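PDB 5T1X: mannose-specific lectin 2 chain 1 from Colocasia esculenta, which binds mannose and agglutinates rabbit erythrocytes, as a GNA-related, bulb-type lectin of taro. Local coordinates for residues G59-K64 with L93-P98. Numbering follows the deposited sequence.
Sequences GELVIK and LVVFGP
Leu61 and Val95 make the main apolar contact between residues 59-64 and 93-98, passing alongside each other in opposite directions. Methyl CG2 of Val95 lies 3.7 Å from CD1 of Leu61 and 3.9 Å from its CG. CD1 of Leu61 also meets CD2 of Leu93 tip to tip, 3.9 Å away, so this one methyl touches both Leu93 and Val95. With CG anti to its carbonyl carbon (chi1 -74°), Leu61 directs CD1 into the interior between the sheets, where Leu53, Leu55, Trp72 and Trp106 of the neighbouring subunit also pack on it.

The remaining touch is with backbone. The other methyl of Val95, CG1, sits 3.3 Å from Gly59 O, a close van der Waals approach. Gly59 turns the chain at positive phi (80°) just before strand 61-64.

No hydrogen bond joins the segments, whose strands belong to different sheets of the bulb-type lectin fold, the beta-prism II fold of GNA-related lectins. Val94, Val95 and Phe96 instead pair with a strand of the neighbouring subunit. The chemistry is thus that of a buried van der Waals interface: methyl packing and one methyl-to-carbonyl contact join the strands without directional bonds, while the Val94-Phe96 ladder bonds across the subunit interface.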
loop_
_atom_site.group_PDB
_atom_site.type_symbol
_atom_site.label_atom_id
_atom_site.label_comp_id
_atom_site.label_asym_id
_atom_site.label_seq_id
_atom_site.Cartn_x
_atom_site.Cartn_y
_atom_site.Cartn_z
ATOM N N GLY A 59 -11.453 -3.876 6.679
ATOM C CA GLY A 59 -10.943 -2.619 6.140
ATOM C C GLY A 59 -11.467 -1.358 6.785
ATOM O O GLY A 59 -11.413 -0.289 6.177
ATOM N N GLU A 60 -11.946 -1.460 8.027
ATOM C CA GLU A 60 -12.457 -0.300 8.732
ATOM C C GLU A 60 -11.373 0.281 9.634
ATOM O O GLU A 60 -10.761 -0.456 10.414
ATOM C CB GLU A 60 -13.690 -0.701 9.559
ATOM C CG GLU A 60 -14.530 0.464 10.044
ATOM C CD GLU A 60 -15.837 0.058 10.706
ATOM O OE1 GLU A 60 -15.980 -1.123 11.097
ATOM O OE2 GLU A 60 -16.726 0.928 10.826
ATOM N N LEU A 61 -11.118 1.596 9.514
ATOM C CA LEU A 61 -10.196 2.289 10.425
ATOM C C LEU A 61 -10.911 2.504 11.757
ATOM O O LEU A 61 -12.085 2.883 11.750
ATOM C CB LEU A 61 -9.735 3.632 9.845
ATOM C CG LEU A 61 -8.722 3.572 8.702
ATOM C CD1 LEU A 61 -8.675 4.894 7.986
ATOM C CD2 LEU A 61 -7.319 3.218 9.208
ATOM N N VAL A 62 -10.238 2.231 12.894
ATOM C CA VAL A 62 -10.865 2.355 14.221
ATOM C C VAL A 62 -9.915 3.060 15.194
ATOM O O VAL A 62 -8.747 2.677 15.305
ATOM C CB VAL A 62 -11.301 0.965 14.791
ATOM C CG1 VAL A 62 -11.909 1.087 16.192
ATOM C CG2 VAL A 62 -12.274 0.246 13.861
ATOM N N ILE A 63 -10.434 4.064 15.912
ATOM C CA ILE A 63 -9.727 4.751 16.992
ATOM C C ILE A 63 -10.303 4.201 18.294
ATOM O O ILE A 63 -11.525 4.207 18.468
ATOM C CB ILE A 63 -9.817 6.308 16.928
ATOM C CG1 ILE A 63 -9.293 6.858 15.586
ATOM C CG2 ILE A 63 -9.088 6.969 18.132
ATOM C CD1 ILE A 63 -9.619 8.344 15.353
ATOM N N LYS A 64 -9.435 3.705 19.183
ATOM C CA LYS A 64 -9.810 3.181 20.500
ATOM C C LYS A 64 -8.960 3.835 21.581
ATOM O O LYS A 64 -7.782 4.088 21.343
ATOM C CB LYS A 64 -9.632 1.657 20.561
ATOM C CG LYS A 64 -10.659 0.864 19.765
ATOM C CD LYS A 64 -10.311 -0.611 19.772
ATOM C CE LYS A 64 -11.334 -1.443 19.047
ATOM N NZ LYS A 64 -10.854 -2.834 18.847
ATOM N N LEU A 93 -5.463 9.968 2.923
ATOM C CA LEU A 93 -5.303 8.645 3.524
ATOM C C LEU A 93 -6.355 7.768 2.876
ATOM O O LEU A 93 -7.528 8.144 2.839
ATOM C CB LEU A 93 -5.430 8.677 5.061
ATOM C CG LEU A 93 -5.389 7.320 5.771
ATOM C CD1 LEU A 93 -3.984 6.720 5.750
ATOM C CD2 LEU A 93 -5.894 7.444 7.195
ATOM N N VAL A 94 -5.927 6.653 2.293
ATOM C CA VAL A 94 -6.817 5.777 1.533
ATOM C C VAL A 94 -6.727 4.351 2.049
ATOM O O VAL A 94 -5.623 3.822 2.203
ATOM C CB VAL A 94 -6.474 5.826 0.004
ATOM C CG1 VAL A 94 -7.477 5.025 -0.818
ATOM C CG2 VAL A 94 -6.389 7.261 -0.526
ATOM N N VAL A 95 -7.887 3.703 2.227
ATOM C CA VAL A 95 -7.927 2.295 2.614
ATOM C C VAL A 95 -8.120 1.485 1.351
ATOM O O VAL A 95 -9.116 1.676 0.660
ATOM C CB VAL A 95 -9.031 1.975 3.654
ATOM C CG1 VAL A 95 -9.062 0.479 3.969
ATOM C CG2 VAL A 95 -8.862 2.789 4.927
ATOM N N PHE A 96 -7.183 0.564 1.065
ATOM C CA PHE A 96 -7.245 -0.335 -0.092
ATOM C C PHE A 96 -7.424 -1.752 0.347
ATOM O O PHE A 96 -6.686 -2.212 1.225
ATOM C CB PHE A 96 -5.931 -0.270 -0.879
ATOM C CG PHE A 96 -5.592 1.043 -1.539
ATOM C CD1 PHE A 96 -5.965 1.294 -2.848
ATOM C CD2 PHE A 96 -4.823 1.993 -0.875
ATOM C CE1 PHE A 96 -5.621 2.495 -3.474
ATOM C CE2 PHE A 96 -4.461 3.188 -1.507
ATOM C CZ PHE A 96 -4.863 3.432 -2.800
ATOM N N GLY A 97 -8.327 -2.475 -0.302
ATOM C CA GLY A 97 -8.437 -3.885 0.006
ATOM C C GLY A 97 -9.669 -4.587 -0.502
ATOM O O GLY A 97 -10.611 -3.935 -0.964
ATOM N N PRO A 98 -9.704 -5.931 -0.354
ATOM C CA PRO A 98 -8.658 -6.802 0.219
ATOM C C PRO A 98 -7.485 -7.016 -0.732
ATOM O O PRO A 98 -7.506 -6.549 -1.867
ATOM C CB PRO A 98 -9.409 -8.118 0.473
ATOM C CG PRO A 98 -10.423 -8.157 -0.635
ATOM C CD PRO A 98 -10.869 -6.720 -0.808
#